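Long-range contacts in PKS_KS domain-containing protein (Photorhabdus luminescens subsp. laumondii, PDB 6SMO), which probably catalyses 3-oxoacyl-[acyl-carrier-protein] synthesis, the condensation step of acyl-chain elongation, as a ketosynthase of the thiolase-like superfamily: residues L34-A38 with I377-C383; A126-A130 with S185-T189; C249-R255 with S335-I341; S344-K348 with D403-Y408; I418-K423 with I435-A439. All coordinates share one frame; numbering follows the deposited sequence.

Interaction 1: residues L34-A38 with I377-C383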
# COMPACT_ATOMS: atom_id res chain seq x y z
N LEU B 34 1.25 -9.58 21.60
CA LEU B 34 0.50 -8.36 21.20
C LEU B 34 1.23 -7.12 21.73
O LEU B 34 1.66 -7.14 22.90
CB LEU B 34 -0.92 -8.42 21.76
CG LEU B 34 -1.81 -9.54 21.24
CD1 LEU B 34 -3.14 -9.55 21.97
CD2 LEU B 34 -2.03 -9.42 19.74
N GLY B 35 1.36 -6.09 20.89
CA GLY B 35 1.86 -4.75 21.25
C GLY B 35 1.07 -3.68 20.53
O GLY B 35 0.88 -3.82 19.31
N VAL B 36 0.60 -2.66 21.26
CA VAL B 36 -0.31 -1.61 20.71
C VAL B 36 0.03 -0.25 21.32
O VAL B 36 0.26 -0.18 22.55
CB VAL B 36 -1.79 -1.99 20.94
CG1 VAL B 36 -2.12 -2.20 22.41
CG2 VAL B 36 -2.74 -0.97 20.31
N VAL B 37 0.09 0.78 20.47
CA VAL B 37 0.10 2.23 20.84
C VAL B 37 -1.13 2.86 20.19
O VAL B 37 -1.07 3.14 18.98
CB VAL B 37 1.41 2.92 20.38
CG1 VAL B 37 1.42 4.40 20.74
CG2 VAL B 37 2.64 2.22 20.94
N ALA B 38 -2.20 3.06 20.96
CA ALA B 38 -3.52 3.54 20.48
C ALA B 38 -3.99 4.73 21.31
O ALA B 38 -3.54 4.92 22.43
CB ALA B 38 -4.52 2.41 20.52
N ILE B 377 -4.44 -2.44 15.04
CA ILE B 377 -4.94 -2.09 16.41
C ILE B 377 -6.22 -2.90 16.69
O ILE B 377 -6.34 -3.42 17.81
CB ILE B 377 -5.17 -0.57 16.55
CG1 ILE B 377 -3.87 0.22 16.41
CG2 ILE B 377 -5.88 -0.24 17.86
CD1 ILE B 377 -4.06 1.68 16.05
N GLU B 378 -7.12 -2.99 15.70
CA GLU B 378 -8.38 -3.79 15.78
C GLU B 378 -8.04 -5.28 15.82
O GLU B 378 -8.79 -6.03 16.48
CB GLU B 378 -9.30 -3.47 14.60
CG GLU B 378 -9.98 -2.12 14.71
CD GLU B 378 -10.59 -1.62 13.41
OE1 GLU B 378 -11.18 -2.44 12.68
OE2 GLU B 378 -10.48 -0.41 13.13
N SER B 379 -6.98 -5.70 15.13
CA SER B 379 -6.46 -7.10 15.12
C SER B 379 -5.89 -7.46 16.50
O SER B 379 -6.06 -8.63 16.91
CB SER B 379 -5.44 -7.31 14.03
OG SER B 379 -6.07 -7.49 12.77
N VAL B 380 -5.23 -6.51 17.17
CA VAL B 380 -4.73 -6.67 18.57
C VAL B 380 -5.94 -6.80 19.50
O VAL B 380 -5.94 -7.72 20.35
CB VAL B 380 -3.81 -5.51 19.00
CG1 VAL B 380 -3.57 -5.49 20.50
CG2 VAL B 380 -2.48 -5.55 18.25
N ALA B 381 -6.93 -5.91 19.35
CA ALA B 381 -8.19 -5.89 20.12
C ALA B 381 -8.96 -7.20 19.91
O ALA B 381 -9.51 -7.73 20.90
CB ALA B 381 -9.02 -4.70 19.72
N LEU B 382 -9.00 -7.69 18.67
CA LEU B 382 -9.69 -8.94 18.26
C LEU B 382 -9.08 -10.14 19.01
O LEU B 382 -9.85 -10.99 19.48
CB LEU B 382 -9.57 -9.11 16.74
CG LEU B 382 -10.07 -10.43 16.17
CD1 LEU B 382 -11.50 -10.72 16.61
CD2 LEU B 382 -9.99 -10.43 14.65
N CYS B 383 -7.75 -10.19 19.10
CA CYS B 383 -6.98 -11.27 19.78
C CYS B 383 -7.31 -11.27 21.28
O CYS B 383 -7.49 -12.37 21.83
CB CYS B 383 -5.48 -11.12 19.55
SG CYS B 383 -5.00 -11.40 17.82
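Leu34, Val36 and Ala38 aim their side chains from strand 29-37 and its end at one flank of helix 372-388, a worked example of how the thiolase fold is layered. In this alpha-beta-alpha-beta-alpha sandwich, helix 372-388 belongs to the central layer of helices, and the strand carries every second side chain toward it. The short strand and helix segments run at 133° to each other. Ile377, Val380 and Cys383 line the flank of the helix that faces the strand. The contact is apolar packing, with no hydrogen bond between the segments. Val36 and Ile377 cross at about a right angle. Placing CG2 of Val36 opposite its backbone N brings that methyl to 4.0 Å from Ile377 CG2. Val36 meets Val380 more obliquely; its CB lies 4.0 Å from Val380 CG1, while the second methyl of Val380, CG2, is turned to the backbone of the strand and comes within 3.9 Å of Gly35 O. Gly35, with no side chain, and Val37, directed away from the helix, complete the alternation. Phe47 of helix 44-53 packs beside Val36 and Ile377, and Leu267 of strand 263-271 beside Leu34 and Val380. At the far end of the strand segment, Ala38 CB adds a second methyl to Ile377 CG2, again at 4.0 Å. At the other end both methyls of Leu34 face Cys383 CB, CD1 at 3.7 Å and CD2 at 3.9 Å.

Interaction 2: residues A126-A130 with S185-T189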
# COMPACT_ATOMS: atom_id res chain seq x y z
N ALA B 126 7.13 -7.66 8.86
CA ALA B 126 6.12 -7.16 7.91
C ALA B 126 5.29 -6.05 8.58
O ALA B 126 4.18 -6.35 9.06
CB ALA B 126 5.25 -8.30 7.43
N ILE B 127 5.83 -4.83 8.62
CA ILE B 127 5.16 -3.62 9.19
C ILE B 127 4.67 -2.75 8.04
O ILE B 127 5.52 -2.23 7.29
CB ILE B 127 6.11 -2.86 10.14
CG1 ILE B 127 6.53 -3.73 11.33
CG2 ILE B 127 5.48 -1.55 10.60
CD1 ILE B 127 7.68 -3.17 12.13
N ALA B 128 3.35 -2.60 7.91
CA ALA B 128 2.67 -1.87 6.82
C ALA B 128 2.41 -0.42 7.23
O ALA B 128 2.48 -0.11 8.44
CB ALA B 128 1.38 -2.58 6.46
N THR B 129 2.11 0.44 6.25
CA THR B 129 1.77 1.87 6.44
C THR B 129 1.07 2.39 5.18
O THR B 129 1.36 1.87 4.09
CB THR B 129 3.02 2.70 6.75
OG1 THR B 129 2.60 3.97 7.26
CG2 THR B 129 3.92 2.91 5.55
N ALA B 130 0.22 3.40 5.34
CA ALA B 130 -0.48 4.03 4.20
C ALA B 130 0.32 5.25 3.71
O ALA B 130 0.47 5.37 2.49
CB ALA B 130 -1.88 4.40 4.61
N SER B 185 9.40 -6.77 4.58
CA SER B 185 8.51 -6.15 3.57
C SER B 185 7.75 -4.96 4.17
O SER B 185 7.57 -4.93 5.41
CB SER B 185 7.56 -7.17 2.99
OG SER B 185 6.71 -7.70 4.00
N ASN B 186 7.31 -4.06 3.29
CA ASN B 186 6.46 -2.89 3.64
C ASN B 186 5.31 -2.85 2.64
O ASN B 186 5.52 -2.38 1.52
CB ASN B 186 7.23 -1.57 3.65
CG ASN B 186 6.32 -0.37 3.82
OD1 ASN B 186 6.47 0.62 3.12
ND2 ASN B 186 5.37 -0.46 4.72
N ILE B 187 4.16 -3.39 3.02
CA ILE B 187 2.95 -3.35 2.15
C ILE B 187 2.29 -1.99 2.40
O ILE B 187 2.11 -1.66 3.56
CB ILE B 187 2.03 -4.55 2.46
CG1 ILE B 187 2.72 -5.86 2.08
CG2 ILE B 187 0.69 -4.40 1.78
CD1 ILE B 187 1.96 -7.09 2.47
N SER B 188 1.98 -1.25 1.35
CA SER B 188 1.41 0.11 1.51
C SER B 188 0.04 0.22 0.83
O SER B 188 -0.25 1.28 0.29
CB SER B 188 2.35 1.16 1.02
OG SER B 188 2.75 0.89 -0.31
N THR B 189 -0.74 -0.86 0.83
CA THR B 189 -2.08 -0.88 0.19
C THR B 189 -3.11 -0.04 0.96
O THR B 189 -4.16 -0.59 1.28
CB THR B 189 -2.58 -2.32 0.07
OG1 THR B 189 -2.26 -2.96 1.29
CG2 THR B 189 -1.93 -3.06 -1.08
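Asn186 swings CG round to the side opposite its own backbone N (chi1 172°), and this turns its amide across to residues 126-130. There ND2 donates to Ile127 O over 3.1 Å, in the plane of that carbonyl and on one of its lone pairs, although the oxygen is tilted 22° from the plane of the amide itself. In Thr129 the branch opposite the backbone N is OG1, occupied with Ser218 O and Ala132 N; CG2, set between the backbone N and the carbonyl carbon, approaches Asn186 ND2 at 3.8 Å. The backbones, whose end-to-end directions differ by 23°, add a weak bond from Thr129 N to Ile187 O at 3.4 Å. Further on, Ser188 CA makes a C-H...O contact with Thr129 O. The amide thus grips the last part of strand 123-128, and the weak Thr129 bond follows just beyond its end, joining it to the segment before helix 193-206. The strand leads into the ligand pocket: Ala130 touches the bound pentaketo-dodecanal. Residues 185-189 also lie at a subunit interface, where Asn186 N bonds to Thr157 OG1, and Ser188 OG to Ser156 OG, both residues of a neighbouring subunit. Within its own chain, strand 123-128 pairs with strand 212-219, Ala128 lies against Ala193 and Ala197 of helix 193-206, and Ile127 turns to Ala170 and Val174 of helix 169-178.

Interaction 3: residues C249-R255 with S335-I341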
# COMPACT_ATOMS: atom_id res chain seq x y z
N CYS B 249 -19.36 7.74 14.96
CA CYS B 249 -20.54 6.93 15.38
C CYS B 249 -20.88 5.91 14.29
O CYS B 249 -21.78 6.14 13.48
CB CYS B 249 -21.74 7.84 15.66
SG CYS B 249 -22.06 9.05 14.35
N PRO B 250 -20.15 4.77 14.22
CA PRO B 250 -20.40 3.74 13.21
C PRO B 250 -21.81 3.13 13.28
O PRO B 250 -22.26 2.82 14.36
CB PRO B 250 -19.35 2.66 13.52
CG PRO B 250 -18.28 3.38 14.30
CD PRO B 250 -19.02 4.43 15.10
N PHE B 251 -22.45 2.99 12.11
CA PHE B 251 -23.77 2.34 11.89
C PHE B 251 -24.92 3.22 12.41
O PHE B 251 -26.08 2.76 12.37
CB PHE B 251 -23.81 0.95 12.53
CG PHE B 251 -22.65 0.06 12.15
CD1 PHE B 251 -22.54 -0.45 10.86
CD2 PHE B 251 -21.67 -0.27 13.07
CE1 PHE B 251 -21.48 -1.27 10.51
CE2 PHE B 251 -20.61 -1.09 12.72
CZ PHE B 251 -20.51 -1.59 11.44
N SER B 252 -24.61 4.44 12.86
CA SER B 252 -25.61 5.45 13.33
C SER B 252 -26.10 6.27 12.13
O SER B 252 -25.33 6.42 11.17
CB SER B 252 -25.03 6.34 14.40
OG SER B 252 -24.66 5.58 15.54
N LEU B 253 -27.33 6.78 12.22
CA LEU B 253 -28.00 7.57 11.14
C LEU B 253 -27.35 8.96 11.02
O LEU B 253 -27.51 9.58 9.95
CB LEU B 253 -29.49 7.66 11.46
CG LEU B 253 -30.38 8.32 10.41
CD1 LEU B 253 -30.15 7.72 9.03
CD2 LEU B 253 -31.85 8.20 10.79
N GLU B 254 -26.65 9.42 12.06
CA GLU B 254 -26.05 10.78 12.15
C GLU B 254 -24.68 10.83 11.46
O GLU B 254 -24.22 11.95 11.17
CB GLU B 254 -25.89 11.21 13.61
CG GLU B 254 -27.19 11.59 14.29
CD GLU B 254 -27.96 10.44 14.92
OE1 GLU B 254 -27.65 9.28 14.61
OE2 GLU B 254 -28.88 10.73 15.72
N ARG B 255 -24.03 9.68 11.21
CA ARG B 255 -22.63 9.59 10.73
C ARG B 255 -22.47 10.37 9.41
O ARG B 255 -23.39 10.31 8.58
CB ARG B 255 -22.21 8.12 10.57
CG ARG B 255 -22.83 7.40 9.38
CD ARG B 255 -22.49 5.92 9.40
NE ARG B 255 -22.93 5.22 8.20
CZ ARG B 255 -24.15 4.73 7.99
NH1 ARG B 255 -25.09 4.85 8.91
NH2 ARG B 255 -24.42 4.11 6.85
N SER B 335 -17.36 4.84 9.93
CA SER B 335 -18.42 5.83 10.30
C SER B 335 -18.62 6.84 9.16
O SER B 335 -18.99 7.99 9.45
CB SER B 335 -18.10 6.51 11.61
OG SER B 335 -19.20 7.31 12.04
N THR B 336 -18.38 6.42 7.91
CA THR B 336 -18.80 7.13 6.68
C THR B 336 -20.14 6.54 6.23
O THR B 336 -20.46 5.41 6.65
CB THR B 336 -17.75 7.03 5.57
OG1 THR B 336 -17.58 5.65 5.23
CG2 THR B 336 -16.41 7.63 5.96
N ALA B 337 -20.89 7.28 5.40
CA ALA B 337 -22.23 6.89 4.90
C ALA B 337 -22.13 5.62 4.05
O ALA B 337 -23.04 4.77 4.16
CB ALA B 337 -22.84 8.03 4.12
N GLN B 338 -21.07 5.48 3.25
CA GLN B 338 -20.94 4.46 2.18
C GLN B 338 -20.29 3.17 2.71
O GLN B 338 -20.64 2.09 2.19
CB GLN B 338 -20.13 5.02 1.00
CG GLN B 338 -20.82 6.18 0.30
CD GLN B 338 -20.14 6.56 -0.99
OE1 GLN B 338 -19.63 7.67 -1.15
NE2 GLN B 338 -20.12 5.64 -1.94
N ASN B 339 -19.38 3.27 3.69
CA ASN B 339 -18.61 2.11 4.22
C ASN B 339 -19.51 1.20 5.06
O ASN B 339 -19.46 -0.02 4.86
CB ASN B 339 -17.40 2.55 5.06
CG ASN B 339 -16.62 1.38 5.62
OD1 ASN B 339 -16.73 1.07 6.80
ND2 ASN B 339 -15.85 0.72 4.77
N ASP B 340 -20.29 1.79 5.98
CA ASP B 340 -21.07 1.04 7.01
C ASP B 340 -22.23 0.29 6.34
O ASP B 340 -22.53 -0.83 6.79
CB ASP B 340 -21.57 1.98 8.11
CG ASP B 340 -20.46 2.61 8.94
OD1 ASP B 340 -19.28 2.45 8.57
OD2 ASP B 340 -20.79 3.27 9.95
N ILE B 341 -22.86 0.89 5.33
CA ILE B 341 -23.95 0.25 4.53
C ILE B 341 -23.34 -0.88 3.68
O ILE B 341 -24.00 -1.93 3.55
CB ILE B 341 -24.72 1.29 3.68
CG1 ILE B 341 -25.99 0.69 3.07
CG2 ILE B 341 -23.83 1.91 2.60
CD1 ILE B 341 -26.99 1.72 2.60
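Arg255 crosses to the start of helix 337-350 with CG lodged between its backbone N and carbonyl carbon (chi1 73°) and the chain stretched out from CG to NE. That conformation lays the guanidinium edge along the carbonyls of the N-cap residue Thr336, whose OG1 weakly caps Asn339 N, and of Ala337 after it. NE donates to Thr336 O over 2.9 Å, with the oxygen in the guanidinium plane but NE well above the plane of the carbonyl; NH2 reaches Ala337 O at 3.1 Å. Asp340 slides past the arginine in the opposite direction, its carboxylate plane only 16° from that of the guanidinium and its CB over one guanidinium face. Their salt bridge, Arg255 NE to Asp340 OD2 at 3.4 Å, is one of charge, with no N-H aimed at the oxygen. OD2 is taken instead by Phe251 N, on the anti side at 2.7 Å. Phe251 holds the third position of a type II turn (phi 73°), and its ring brings CD1 to 3.8 Å from Asp340 CB. Ser335, its OG opposite the backbone N, accepts from Cys249 N. NH1 of the arginine holds Ser252 O and Asp401. The bonds on NE, NH1 and NH2 probably restrict rotation of the guanidinium, and the two aspartates would balance its charge.

Interaction 4: residues S344-K348 with D403-Y408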
# COMPACT_ATOMS: atom_id res chain seq x y z
N SER B 344 -22.55 -3.97 6.04
CA SER B 344 -23.83 -4.52 6.54
C SER B 344 -24.46 -5.42 5.47
O SER B 344 -24.83 -6.56 5.81
CB SER B 344 -24.77 -3.42 6.96
OG SER B 344 -24.23 -2.67 8.04
N ASN B 345 -24.55 -4.93 4.23
CA ASN B 345 -25.13 -5.66 3.07
C ASN B 345 -24.20 -6.82 2.67
O ASN B 345 -24.73 -7.84 2.18
CB ASN B 345 -25.40 -4.72 1.89
CG ASN B 345 -26.54 -3.76 2.14
OD1 ASN B 345 -27.50 -4.10 2.84
ND2 ASN B 345 -26.46 -2.57 1.58
N ALA B 346 -22.89 -6.67 2.86
CA ALA B 346 -21.87 -7.70 2.57
C ALA B 346 -22.06 -8.91 3.50
O ALA B 346 -22.07 -10.05 2.99
CB ALA B 346 -20.48 -7.13 2.69
N ILE B 347 -22.22 -8.66 4.80
CA ILE B 347 -22.46 -9.69 5.85
C ILE B 347 -23.82 -10.36 5.59
O ILE B 347 -23.92 -11.59 5.78
CB ILE B 347 -22.36 -9.08 7.27
CG1 ILE B 347 -20.95 -8.58 7.57
CG2 ILE B 347 -22.84 -10.07 8.33
CD1 ILE B 347 -20.88 -7.56 8.68
N LYS B 348 -24.82 -9.57 5.18
CA LYS B 348 -26.19 -10.05 4.85
C LYS B 348 -26.16 -11.01 3.66
O LYS B 348 -27.01 -11.91 3.61
CB LYS B 348 -27.13 -8.87 4.54
CG LYS B 348 -27.79 -8.23 5.75
CD LYS B 348 -28.76 -7.13 5.38
CE LYS B 348 -29.65 -6.71 6.53
NZ LYS B 348 -30.71 -5.78 6.08
N ASP B 403 -31.33 1.11 7.24
CA ASP B 403 -30.52 0.31 6.28
C ASP B 403 -29.57 -0.61 7.06
O ASP B 403 -29.51 -1.81 6.72
CB ASP B 403 -29.75 1.20 5.31
CG ASP B 403 -30.63 2.04 4.40
OD1 ASP B 403 -31.75 1.58 4.07
OD2 ASP B 403 -30.20 3.15 4.03
N CYS B 404 -28.85 -0.06 8.04
CA CYS B 404 -27.96 -0.80 8.97
C CYS B 404 -28.79 -1.34 10.15
O CYS B 404 -28.94 -0.60 11.15
CB CYS B 404 -26.83 0.09 9.48
SG CYS B 404 -25.77 0.75 8.17
N ASP B 405 -29.31 -2.57 10.03
CA ASP B 405 -30.28 -3.16 10.99
C ASP B 405 -29.75 -4.51 11.51
O ASP B 405 -30.58 -5.41 11.75
CB ASP B 405 -31.66 -3.30 10.35
CG ASP B 405 -31.71 -4.20 9.13
OD1 ASP B 405 -30.67 -4.30 8.44
OD2 ASP B 405 -32.77 -4.79 8.87
N LEU B 406 -28.43 -4.64 11.69
CA LEU B 406 -27.78 -5.81 12.35
C LEU B 406 -27.47 -5.45 13.81
O LEU B 406 -27.65 -4.27 14.18
CB LEU B 406 -26.50 -6.18 11.59
CG LEU B 406 -26.70 -6.65 10.14
CD1 LEU B 406 -25.38 -6.61 9.38
CD2 LEU B 406 -27.31 -8.04 10.10
N ASP B 407 -27.02 -6.42 14.60
CA ASP B 407 -26.58 -6.23 16.01
C ASP B 407 -25.19 -5.61 16.00
O ASP B 407 -24.24 -6.29 15.56
CB ASP B 407 -26.61 -7.56 16.78
CG ASP B 407 -26.26 -7.45 18.25
OD1 ASP B 407 -25.99 -6.32 18.72
OD2 ASP B 407 -26.26 -8.49 18.93
N TYR B 408 -25.06 -4.35 16.45
CA TYR B 408 -23.81 -3.56 16.44
C TYR B 408 -23.27 -3.35 17.86
O TYR B 408 -22.28 -2.61 18.01
CB TYR B 408 -24.02 -2.23 15.72
CG TYR B 408 -24.44 -2.38 14.28
CD1 TYR B 408 -23.63 -3.03 13.36
CD2 TYR B 408 -25.65 -1.89 13.83
CE1 TYR B 408 -24.01 -3.19 12.04
CE2 TYR B 408 -26.05 -2.03 12.51
CZ TYR B 408 -25.23 -2.68 11.61
OH TYR B 408 -25.61 -2.83 10.31
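Ser344 and Tyr408 form the tight, buried end of this contact between helix 337-350 and the loop of residues 403-408. The phenol OH donates to Ser344 OG over 2.7 Å, and the serine oxygen lies at the edge of the ring, near its plane. Ser344 OG is also hydrogen-bonded to Asp340 O one helical turn earlier, so this buried hydroxyl is gripped from both its own helix and the loop. Leu406 fills in beside it: CD1 rests 3.6 Å from Ser344 O, and 4.4 Å from Ile347 CG2. Cys404 SG flanks the serine hydroxyl, 3.8 Å from Ser344 OG. Toward solvent the packing gives way to charge. Lys348, extended beyond CG, crosses Asp405 at about a right angle and sets NZ 2.8 Å from Asp405 OD1, on the syn lone pair. Both residues are partly exposed, so this end of the contact borders solvent. The loop leads on to strand 414-415, and Ile347 and Leu406 both pack on Ile360 of strand 360-361, one of the two edge strands of the large sheet within this chain, while the Tyr408 ring stacks with Phe251.

Interaction 5: residues I418-K423 with I435-A439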
# COMPACT_ATOMS: atom_id res chain seq x y z
N ILE B 418 -16.75 -16.54 21.73
CA ILE B 418 -16.33 -16.42 20.30
C ILE B 418 -15.67 -17.74 19.87
O ILE B 418 -14.69 -18.14 20.52
CB ILE B 418 -15.38 -15.22 20.10
CG1 ILE B 418 -15.98 -13.91 20.64
CG2 ILE B 418 -14.98 -15.08 18.64
CD1 ILE B 418 -14.95 -12.84 20.92
N LYS B 419 -16.21 -18.38 18.83
CA LYS B 419 -15.63 -19.59 18.19
C LYS B 419 -14.78 -19.14 17.00
O LYS B 419 -13.53 -19.14 17.13
CB LYS B 419 -16.74 -20.57 17.77
CG LYS B 419 -17.04 -21.68 18.77
CD LYS B 419 -17.68 -21.19 20.05
CE LYS B 419 -17.83 -22.29 21.08
NZ LYS B 419 -18.50 -21.81 22.31
N THR B 420 -15.42 -18.77 15.89
CA THR B 420 -14.78 -18.30 14.63
C THR B 420 -15.08 -16.81 14.45
O THR B 420 -16.28 -16.46 14.37
CB THR B 420 -15.25 -19.12 13.43
OG1 THR B 420 -15.05 -20.50 13.72
CG2 THR B 420 -14.53 -18.76 12.15
N ALA B 421 -14.04 -15.97 14.39
CA ALA B 421 -14.14 -14.50 14.27
C ALA B 421 -13.74 -14.06 12.85
O ALA B 421 -12.78 -14.63 12.30
CB ALA B 421 -13.27 -13.84 15.31
N LEU B 422 -14.47 -13.08 12.30
CA LEU B 422 -14.14 -12.40 11.01
C LEU B 422 -13.60 -11.00 11.32
O LEU B 422 -13.99 -10.43 12.36
CB LEU B 422 -15.40 -12.32 10.14
CG LEU B 422 -15.50 -13.34 9.01
CD1 LEU B 422 -15.29 -14.76 9.52
CD2 LEU B 422 -16.84 -13.22 8.30
N LYS B 423 -12.74 -10.48 10.45
CA LYS B 423 -12.10 -9.14 10.57
C LYS B 423 -12.08 -8.49 9.19
O LYS B 423 -11.23 -8.88 8.36
CB LYS B 423 -10.70 -9.28 11.16
CG LYS B 423 -9.84 -8.02 11.14
CD LYS B 423 -10.33 -6.94 12.08
CE LYS B 423 -9.82 -5.56 11.72
NZ LYS B 423 -10.58 -4.97 10.59
N ILE B 435 -9.40 -11.37 7.23
CA ILE B 435 -8.68 -12.48 7.93
C ILE B 435 -9.68 -13.21 8.83
O ILE B 435 -10.54 -12.53 9.42
CB ILE B 435 -7.45 -11.99 8.71
CG1 ILE B 435 -7.79 -10.85 9.68
CG2 ILE B 435 -6.33 -11.60 7.76
CD1 ILE B 435 -6.78 -10.67 10.79
N VAL B 436 -9.58 -14.54 8.91
CA VAL B 436 -10.42 -15.40 9.78
C VAL B 436 -9.58 -15.82 10.99
O VAL B 436 -8.59 -16.55 10.80
CB VAL B 436 -10.95 -16.63 9.02
CG1 VAL B 436 -11.81 -17.52 9.90
CG2 VAL B 436 -11.72 -16.22 7.77
N MET B 437 -9.95 -15.35 12.19
CA MET B 437 -9.31 -15.73 13.47
C MET B 437 -10.19 -16.75 14.19
O MET B 437 -11.41 -16.76 13.95
CB MET B 437 -9.08 -14.51 14.37
CG MET B 437 -7.99 -13.59 13.85
SD MET B 437 -7.23 -12.62 15.17
CE MET B 437 -5.88 -11.85 14.27
N ARG B 438 -9.58 -17.57 15.05
CA ARG B 438 -10.19 -18.77 15.66
C ARG B 438 -9.61 -18.99 17.06
O ARG B 438 -8.40 -18.70 17.25
CB ARG B 438 -9.94 -19.98 14.76
CG ARG B 438 -10.74 -21.23 15.11
CD ARG B 438 -10.41 -22.36 14.16
NE ARG B 438 -11.14 -23.58 14.45
CZ ARG B 438 -11.02 -24.72 13.77
NH1 ARG B 438 -10.19 -24.81 12.75
NH2 ARG B 438 -11.74 -25.78 14.12
N ALA B 439 -10.43 -19.46 18.01
CA ALA B 439 -10.02 -19.82 19.38
C ALA B 439 -9.33 -21.20 19.36
O ALA B 439 -9.75 -22.05 18.55
CB ALA B 439 -11.22 -19.82 20.30
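Ile418 opens the contact with its carbonyl, whose O lies 3.9 Å from the CB of Ala439. Lys419 points its CB away from the partner strand, but its O accepts from Ala439 N over 3.2 Å, nearly along the C=O axis. Thr420, where the strand proper begins, stands opposite Arg438 in a non-hydrogen-bonded pair. Its CG2, on the side opposite the backbone N (chi1 of OG1 is -53°), leans diagonally instead to Val436 CG1 at 3.7 Å. Ala421 then pairs with Met437 by two backbone bonds: Ala421 N to Met437 O is 2.8 Å, and Met437 N returns to Ala421 O at 2.9 Å. The same Ala421 O receives a C-H...O contact from Val436 CA. Ala421 and Met437 share a sheet face that lies against Leu382 of helix 372-388. These are neighbouring antiparallel strands of a beta hairpin, 420-427 and 431-438, inside the large mixed sheet of the ketosynthase, with strand 326-330 next to the first and strand 284-293 next to the second. Leu422, paired with Val436 without direct bonds, meets it through CD1 and CG2 at 4.2 Å; both belong to the other face, covered by helix 306-319. Lys423 returns to the face of Ala421. Its backbone makes a weak bond from N to Ile435 O and accepts from Ile435 N at 3.3 Å. Its aliphatic stem runs side by side with Ile435 in the same direction, Lys423 CB lying 3.6 Å from Ile435 CG1, before bends at chi2 and chi4 carry NZ to Ser425 OG.

In the fold
Interactions 1 and 5 share the layer around helix 372-388: interaction 1 packs it mainly by apolar groups against residues 34-38, whereas interaction 5 is a backbone ladder whose Met437 meets Leu382 and Cys383 on that helix, and which reaches solvent at its Lys419 and Arg438 end. Interaction 2 joins the same large sheet at one edge, fully buried, with backbone and amide bonds beside a subunit interface. Interactions 3 and 4 both use helix 337-350 farther out, part buried and part bordering solvent, their centres about 11 Å apart. They touch through the stacked rings of Phe251 and Tyr408, and rely on salt bridges and side-chain hydrogen bonds, unlike apolar interaction 1 and the backbone bonding of 2 and 5.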